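Local coordinates for IPT/TIG domain-containing protein BACOVA_02650 (PDB 5E7H) that binds polysaccharide at the surface of the cell and probably captures xyloglucan before its transport into the periplasm for degradation, at residues N33-F38 with E81-L86; H67-A72 with T76-E81. One frame throughout, in Å; residues are numbered along the deposited sequence.

Interaction 1: residues N33-F38 with E81-L86; sequences NINGEF and EIFYPL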
ATOM      1  N   ASN A  33      -2.417  -2.535  21.208  1.00 25.22           N
ATOM      2  CA  ASN A  33      -1.852  -3.845  20.923  1.00 23.10           C
ATOM      3  C   ASN A  33      -1.877  -4.123  19.432  1.00 23.86           C
ATOM      4  O   ASN A  33      -2.897  -3.931  18.781  1.00 21.92           O
ATOM      5  CB  ASN A  33      -2.608  -4.947  21.661  1.00 24.32           C
ATOM      6  CG  ASN A  33      -2.072  -6.324  21.337  1.00 27.35           C
ATOM      7  OD1 ASN A  33      -2.564  -6.982  20.436  1.00 28.47           O
ATOM      8  ND2 ASN A  33      -1.026  -6.749  22.053  1.00 31.36           N
ATOM      9  N   ILE A  34      -0.739  -4.565  18.910  1.00 20.19           N
ATOM     10  CA  ILE A  34      -0.588  -4.912  17.513  1.00 18.57           C
ATOM     11  C   ILE A  34      -0.656  -6.417  17.283  1.00 19.94           C
ATOM     12  O   ILE A  34       0.269  -7.148  17.651  1.00 19.50           O
ATOM     13  CB  ILE A  34       0.750  -4.396  16.964  1.00 17.08           C
ATOM     14  CG1 ILE A  34       0.966  -2.911  17.286  1.00 20.22           C
ATOM     15  CG2 ILE A  34       0.814  -4.611  15.469  1.00 17.62           C
ATOM     16  CD1 ILE A  34      -0.133  -1.945  16.836  1.00 20.89           C
ATOM     17  N   ASN A  35      -1.790  -6.872  16.745  1.00 19.76           N
ATOM     18  CA  ASN A  35      -1.977  -8.249  16.278  1.00 20.02           C
ATOM     19  C   ASN A  35      -1.734  -9.302  17.345  1.00 21.07           C
ATOM     20  O   ASN A  35      -1.399 -10.437  17.020  1.00 21.82           O
ATOM     21  CB  ASN A  35      -1.081  -8.517  15.050  1.00 18.32           C
ATOM     22  CG  ASN A  35      -1.531  -7.741  13.826  1.00 17.41           C
ATOM     23  OD1 ASN A  35      -2.348  -6.821  13.934  1.00 18.12           O
ATOM     24  ND2 ASN A  35      -1.028  -8.124  12.651  1.00 17.72           N
ATOM     25  N   GLY A  36      -1.963  -8.922  18.603  1.00 21.08           N
ATOM     26  CA  GLY A  36      -1.718  -9.773  19.765  1.00 24.30           C
ATOM     27  C   GLY A  36      -0.268 -10.272  19.868  1.00 30.20           C
ATOM     28  O   GLY A  36       0.002 -11.317  20.468  1.00 30.44           O
ATOM     29  N   GLU A  37       0.665  -9.493  19.329  1.00 22.92           N
ATOM     30  CA  GLU A  37       2.084  -9.847  19.383  1.00 24.00           C
ATOM     31  C   GLU A  37       2.909  -8.906  20.242  1.00 24.52           C
ATOM     32  O   GLU A  37       3.806  -9.352  20.950  1.00 27.30           O
ATOM     33  CB  GLU A  37       2.665  -9.876  17.976  1.00 23.40           C
ATOM     34  CG  GLU A  37       2.067 -10.998  17.161  1.00 24.36           C
ATOM     35  CD  GLU A  37       2.692 -11.165  15.797  1.00 31.66           C
ATOM     36  OE1 GLU A  37       3.845 -10.717  15.586  1.00 27.17           O
ATOM     37  OE2 GLU A  37       2.011 -11.753  14.930  1.00 35.27           O
ATOM     38  N   PHE A  38       2.621  -7.614  20.167  1.00 21.13           N
ATOM     39  CA  PHE A  38       3.339  -6.635  20.989  1.00 22.45           C
ATOM     40  C   PHE A  38       2.505  -5.380  21.201  1.00 24.48           C
ATOM     41  O   PHE A  38       1.605  -5.097  20.417  1.00 23.48           O
ATOM     42  CB  PHE A  38       4.686  -6.277  20.342  1.00 23.23           C
ATOM     43  CG  PHE A  38       4.576  -5.717  18.942  1.00 21.17           C
ATOM     44  CD1 PHE A  38       4.600  -6.553  17.813  1.00 19.13           C
ATOM     45  CD2 PHE A  38       4.447  -4.350  18.727  1.00 21.24           C
ATOM     46  CE1 PHE A  38       4.494  -6.040  16.543  1.00 20.98           C
ATOM     47  CE2 PHE A  38       4.340  -3.840  17.457  1.00 21.32           C
ATOM     48  CZ  PHE A  38       4.363  -4.678  16.353  1.00 20.71           C
ATOM     49  N   GLU A  81     -10.432  -3.709   9.779  1.00 21.82           N
ATOM     50  CA  GLU A  81      -9.515  -4.205   8.765  1.00 23.60           C
ATOM     51  C   GLU A  81      -8.500  -5.166   9.347  1.00 19.45           C
ATOM     52  O   GLU A  81      -8.022  -4.958  10.455  1.00 21.37           O
ATOM     53  CB  GLU A  81      -8.715  -3.053   8.118  1.00 33.18           C
ATOM     54  CG  GLU A  81      -9.485  -2.021   7.368  1.00 47.16           C
ATOM     55  CD  GLU A  81      -8.553  -0.984   6.760  1.00 38.55           C
ATOM     56  OE1 GLU A  81      -7.541  -0.624   7.413  1.00 30.90           O
ATOM     57  OE2 GLU A  81      -8.818  -0.545   5.630  1.00 51.40           O
ATOM     58  N   ILE A  82      -8.107  -6.167   8.568  1.00 17.70           N
ATOM     59  CA  ILE A  82      -6.993  -7.012   8.961  1.00 16.42           C
ATOM     60  C   ILE A  82      -5.699  -6.234   8.769  1.00 17.78           C
ATOM     61  O   ILE A  82      -5.403  -5.751   7.667  1.00 18.10           O
ATOM     62  CB  ILE A  82      -6.972  -8.324   8.168  1.00 16.74           C
ATOM     63  CG1 ILE A  82      -8.207  -9.136   8.569  1.00 21.51           C
ATOM     64  CG2 ILE A  82      -5.707  -9.098   8.432  1.00 18.36           C
ATOM     65  CD1 ILE A  82      -8.360 -10.465   7.842  1.00 24.31           C
ATOM     66  N   PHE A  83      -4.957  -6.093   9.866  1.00 15.24           N
ATOM     67  CA  PHE A  83      -3.648  -5.432   9.904  1.00 15.12           C
ATOM     68  C   PHE A  83      -2.529  -6.423   9.574  1.00 15.16           C
ATOM     69  O   PHE A  83      -2.524  -7.546  10.077  1.00 15.31           O
ATOM     70  CB  PHE A  83      -3.423  -4.810  11.297  1.00 15.82           C
ATOM     71  CG  PHE A  83      -2.266  -3.840  11.347  1.00 15.00           C
ATOM     72  CD1 PHE A  83      -2.329  -2.641  10.665  1.00 15.47           C
ATOM     73  CD2 PHE A  83      -1.131  -4.144  12.085  1.00 17.50           C
ATOM     74  CE1 PHE A  83      -1.251  -1.752  10.699  1.00 16.60           C
ATOM     75  CE2 PHE A  83      -0.060  -3.259  12.139  1.00 16.78           C
ATOM     76  CZ  PHE A  83      -0.126  -2.073  11.442  1.00 15.86           C
ATOM     77  N   TYR A  84      -1.608  -6.005   8.698  1.00 14.64           N
ATOM     78  CA  TYR A  84      -0.512  -6.839   8.183  1.00 13.95           C
ATOM     79  C   TYR A  84      -1.068  -8.130   7.566  1.00 13.36           C
ATOM     80  O   TYR A  84      -0.779  -9.250   8.009  1.00 14.98           O
ATOM     81  CB  TYR A  84       0.567  -7.109   9.254  1.00 15.34           C
ATOM     82  CG  TYR A  84       1.792  -6.220   9.040  1.00 14.51           C
ATOM     83  CD1 TYR A  84       2.994  -6.755   8.587  1.00 15.41           C
ATOM     84  CD2 TYR A  84       1.727  -4.840   9.230  1.00 15.17           C
ATOM     85  CE1 TYR A  84       4.099  -5.941   8.361  1.00 16.06           C
ATOM     86  CE2 TYR A  84       2.832  -4.034   9.025  1.00 16.75           C
ATOM     87  CZ  TYR A  84       4.003  -4.592   8.582  1.00 17.11           C
ATOM     88  OH  TYR A  84       5.105  -3.788   8.336  1.00 18.73           O
ATOM     89  N   PRO A  85      -1.892  -7.955   6.517  1.00 14.34           N
ATOM     90  CA  PRO A  85      -2.469  -9.104   5.807  1.00 15.58           C
ATOM     91  C   PRO A  85      -1.420  -9.760   4.919  1.00 16.08           C
ATOM     92  O   PRO A  85      -1.446  -9.658   3.689  1.00 14.67           O
ATOM     93  CB  PRO A  85      -3.596  -8.475   4.992  1.00 14.62           C
ATOM     94  CG  PRO A  85      -3.105  -7.140   4.671  1.00 14.81           C
ATOM     95  CD  PRO A  85      -2.374  -6.689   5.943  1.00 15.57           C
ATOM     96  N   LEU A  86      -0.471 -10.429   5.563  1.00 15.46           N
ATOM     97  CA  LEU A  86       0.676 -11.009   4.866  1.00 17.23           C
ATOM     98  C   LEU A  86       0.252 -11.982   3.763  1.00 14.96           C
ATOM     99  O   LEU A  86       0.906 -12.057   2.716  1.00 17.22           O
ATOM    100  CB  LEU A  86       1.593 -11.701   5.880  1.00 18.56           C
ATOM    101  CG  LEU A  86       2.261 -10.688   6.809  1.00 20.68           C
ATOM    102  CD1 LEU A  86       2.711 -11.428   8.074  1.00 30.88           C
ATOM    103  CD2 LEU A  86       3.429  -9.971   6.135  1.00 22.80           C
TER
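The end of strand 31-34 of the IPT/TIG domain and the turn that follows it meet the loop between strand 75-78 and strand 89-91, through I34 and N35 on one side and F83 on the other. N35 reaches across with its amide. N35 ND2 donates to the backbone O of F83 over 3.0 Å, with an N-H...O angle of 151°. ND2 comes in from above the plane of the F83 carbonyl. The stronger partner of N35 ND2 is Q64 O; with both bonds the amide joins this turn to the loops of Q64 and F83. N35 OD1 lies at the edge of the F83 ring, 3.5 Å from CD2. The amide and ring planes are nearly perpendicular, 85° apart. F83 has CG anti to its backbone N (chi1 -167°), which carries the ring toward I34. There F83 CE2 meets the CG2 methyl of I34 at 3.7 Å. The other flat neighbour is Y84, whose CD2 lies over one face of the F83 ring. The turn itself is held by an Asx motif, G36 N to N33 OD1, and a classic beta bulge sets E37 and F38 against I34. I34 and F83 both also pack on I68 of strand 68-72, while F83 touches P13 and its backbone bonds to G66.

Interaction 2: residues H67-A72 with T76-E81; sequences HISVTA and TVESAE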
ATOM      1  N   HIS A  67      -5.381  -7.803  14.231  1.00 18.74           N
ATOM      2  CA  HIS A  67      -6.014  -6.500  14.329  1.00 18.11           C
ATOM      3  C   HIS A  67      -5.314  -5.647  15.367  1.00 19.41           C
ATOM      4  O   HIS A  67      -4.651  -6.170  16.258  1.00 21.13           O
ATOM      5  CB  HIS A  67      -7.486  -6.644  14.690  1.00 20.33           C
ATOM      6  CG  HIS A  67      -8.252  -7.474  13.713  1.00 20.20           C
ATOM      7  ND1 HIS A  67      -8.833  -6.936  12.586  1.00 24.47           N
ATOM      8  CD2 HIS A  67      -8.495  -8.806  13.665  1.00 21.80           C
ATOM      9  CE1 HIS A  67      -9.416  -7.899  11.894  1.00 25.83           C
ATOM     10  NE2 HIS A  67      -9.223  -9.043  12.525  1.00 20.89           N
ATOM     11  N   ILE A  68      -5.473  -4.338  15.241  1.00 19.37           N
ATOM     12  CA  ILE A  68      -5.039  -3.417  16.285  1.00 19.04           C
ATOM     13  C   ILE A  68      -6.145  -3.228  17.312  1.00 20.58           C
ATOM     14  O   ILE A  68      -7.303  -3.003  16.955  1.00 24.09           O
ATOM     15  CB  ILE A  68      -4.643  -2.054  15.689  1.00 17.69           C
ATOM     16  CG1 ILE A  68      -3.520  -2.213  14.648  1.00 18.58           C
ATOM     17  CG2 ILE A  68      -4.227  -1.086  16.804  1.00 20.81           C
ATOM     18  CD1 ILE A  68      -3.188  -0.948  13.915  1.00 20.16           C
ATOM     19  N   SER A  69      -5.796  -3.367  18.590  1.00 20.65           N
ATOM     20  CA  SER A  69      -6.728  -3.125  19.701  1.00 23.65           C
ATOM     21  C   SER A  69      -6.306  -1.881  20.470  1.00 25.24           C
ATOM     22  O   SER A  69      -5.153  -1.772  20.884  1.00 27.50           O
ATOM     23  CB  SER A  69      -6.773  -4.328  20.648  1.00 33.90           C
ATOM     24  OG  SER A  69      -7.265  -5.473  19.973  1.00 39.10           O
ATOM     25  N   VAL A  70      -7.249  -0.967  20.673  1.00 25.57           N
ATOM     26  CA  VAL A  70      -7.013   0.265  21.418  1.00 23.85           C
ATOM     27  C   VAL A  70      -7.845   0.250  22.692  1.00 25.48           C
ATOM     28  O   VAL A  70      -9.063   0.104  22.637  1.00 28.90           O
ATOM     29  CB  VAL A  70      -7.368   1.517  20.580  1.00 23.88           C
ATOM     30  CG1 VAL A  70      -7.135   2.803  21.394  1.00 29.98           C
ATOM     31  CG2 VAL A  70      -6.566   1.541  19.287  1.00 28.26           C
ATOM     32  N   THR A  71      -7.181   0.375  23.838  1.00 26.83           N
ATOM     33  CA  THR A  71      -7.885   0.486  25.113  1.00 33.34           C
ATOM     34  C   THR A  71      -7.865   1.934  25.574  1.00 30.48           C
ATOM     35  O   THR A  71      -6.809   2.557  25.640  1.00 30.64           O
ATOM     36  CB  THR A  71      -7.263  -0.403  26.201  1.00 35.14           C
ATOM     37  OG1 THR A  71      -7.296  -1.772  25.785  1.00 32.55           O
ATOM     38  CG2 THR A  71      -8.037  -0.274  27.516  1.00 35.62           C
ATOM     39  N   ALA A  72      -9.049   2.462  25.866  1.00 35.04           N
ATOM     40  CA  ALA A  72      -9.202   3.816  26.376  1.00 34.54           C
ATOM     41  C   ALA A  72     -10.050   3.732  27.633  1.00 35.40           C
ATOM     42  O   ALA A  72     -10.459   2.644  28.029  1.00 34.82           O
ATOM     43  CB  ALA A  72      -9.846   4.730  25.341  1.00 34.50           C
ATOM     44  N   THR A  76     -12.372  -1.006  25.191  1.00 31.17           N
ATOM     45  CA  THR A  76     -11.453  -1.474  24.155  1.00 29.18           C
ATOM     46  C   THR A  76     -12.175  -1.665  22.842  1.00 36.36           C
ATOM     47  O   THR A  76     -13.309  -2.150  22.797  1.00 33.90           O
ATOM     48  CB  THR A  76     -10.775  -2.789  24.567  1.00 39.52           C
ATOM     49  OG1 THR A  76     -10.041  -2.578  25.778  1.00 37.95           O
ATOM     50  CG2 THR A  76      -9.815  -3.291  23.494  1.00 38.71           C
ATOM     51  N   VAL A  77     -11.504  -1.263  21.771  1.00 30.23           N
ATOM     52  CA  VAL A  77     -12.032  -1.414  20.419  1.00 30.16           C
ATOM     53  C   VAL A  77     -10.949  -1.995  19.520  1.00 29.59           C
ATOM     54  O   VAL A  77      -9.764  -1.697  19.674  1.00 27.97           O
ATOM     55  CB  VAL A  77     -12.545  -0.073  19.859  1.00 30.27           C
ATOM     56  CG1 VAL A  77     -11.422   0.936  19.734  1.00 29.78           C
ATOM     57  CG2 VAL A  77     -13.253  -0.269  18.515  1.00 33.74           C
ATOM     58  N   GLU A  78     -11.380  -2.835  18.586  1.00 27.48           N
ATOM     59  CA  GLU A  78     -10.509  -3.492  17.625  1.00 32.24           C
ATOM     60  C   GLU A  78     -10.740  -2.898  16.238  1.00 29.43           C
ATOM     61  O   GLU A  78     -11.882  -2.692  15.841  1.00 28.48           O
ATOM     62  CB  GLU A  78     -10.804  -4.993  17.659  1.00 36.64           C
ATOM     63  CG  GLU A  78      -9.895  -5.874  16.852  1.00 34.99           C
ATOM     64  CD  GLU A  78     -10.304  -7.343  16.945  1.00 36.44           C
ATOM     65  OE1 GLU A  78     -11.262  -7.751  16.249  1.00 35.60           O
ATOM     66  OE2 GLU A  78      -9.679  -8.087  17.728  1.00 40.21           O
ATOM     67  N   SER A  79      -9.668  -2.616  15.510  1.00 23.60           N
ATOM     68  CA  SER A  79      -9.780  -2.166  14.117  1.00 22.68           C
ATOM     69  C   SER A  79     -10.434  -3.277  13.292  1.00 24.45           C
ATOM     70  O   SER A  79     -10.176  -4.456  13.507  1.00 25.75           O
ATOM     71  CB  SER A  79      -8.403  -1.782  13.566  1.00 25.95           C
ATOM     72  OG  SER A  79      -7.526  -2.898  13.458  1.00 25.83           O
ATOM     73  N   ALA A  80     -11.311  -2.896  12.368  1.00 24.23           N
ATOM     74  CA  ALA A  80     -12.071  -3.867  11.581  1.00 27.45           C
ATOM     75  C   ALA A  80     -11.241  -4.511  10.470  1.00 24.13           C
ATOM     76  O   ALA A  80     -11.346  -5.725  10.247  1.00 23.06           O
ATOM     77  CB  ALA A  80     -13.310  -3.195  10.984  1.00 33.11           C
ATOM     78  N   GLU A  81     -10.432  -3.709   9.779  1.00 21.82           N
ATOM     79  CA  GLU A  81      -9.515  -4.205   8.765  1.00 23.60           C
ATOM     80  C   GLU A  81      -8.500  -5.166   9.347  1.00 19.45           C
ATOM     81  O   GLU A  81      -8.022  -4.958  10.455  1.00 21.37           O
ATOM     82  CB  GLU A  81      -8.715  -3.053   8.118  1.00 33.18           C
ATOM     83  CG  GLU A  81      -9.485  -2.021   7.368  1.00 47.16           C
ATOM     84  CD  GLU A  81      -8.553  -0.984   6.760  1.00 38.55           C
ATOM     85  OE1 GLU A  81      -7.541  -0.624   7.413  1.00 30.90           O
ATOM     86  OE2 GLU A  81      -8.818  -0.545   5.630  1.00 51.40           O
TER
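The S79 hydroxyl sits between its backbone N and carbonyl carbon (chi1 66°), and S79 OG accepts from I68 N at 3.1 Å. S79 N donates to I68 O almost straight, so the two residues bond twice. H67 has CG anti to its carbonyl carbon (chi1 -58°), which turns its ring toward the backbone of S79-E81. From there H67 ND1 makes a weak hydrogen bond to E81 O at 3.0 Å, while H67 CE1 lies 3.3 Å from A80 O, which is at the ring edge. E78 comes over one ring face. E78 OE1 stands 3.8 Å above the plane of the H67 ring, toward the rim, with carboxylate and ring only 18° apart. The E78 stem is close too, E78 CG lying 3.3 Å from H67 CB. An alanine in place of H67 would probably leave E81 O without this weak donor and open a gap beneath the E78 carboxylate.

Further along, V70 and V77 form a hydrogen-bonded pair, V70 N to V77 O at 2.8 Å and V77 N to V70 O in return. S69 with E78 and T71 with T76 are the non-hydrogen-bonded pairs. T71 OG1 and T76 OG1 share a hydrogen bond of 2.9 Å on the sheet face that also carries S69 and E78. V70 and V77 point to the other face, where V77 touches V5 of strand 4-8. This is an antiparallel beta hairpin at one margin of a sheet in the IPT/TIG domain, an immunoglobulin-like fold.

Interactions 1 and 2 belong to the same IPT/TIG domain and share E81, which follows the hairpin and begins the run 81-86. Strands 31-34 and 68-72 are neighbours in one sheet, joined by backbone bonds N33 to S69 and N35 to H67. I68 is common ground, since its side chain also packs on I34. The chemistry differs with place. Interaction 1 is small and mostly buried, with one hydrogen bond from a side-chain amide and an aromatic ring against a methyl. Interaction 2 is larger and partly exposed. It relies on regular backbone pairing, with hydroxyl, imidazole and carboxylate groups adding side-chain contacts along it. I82 CG1 packs on H67 CE1 where the two meet.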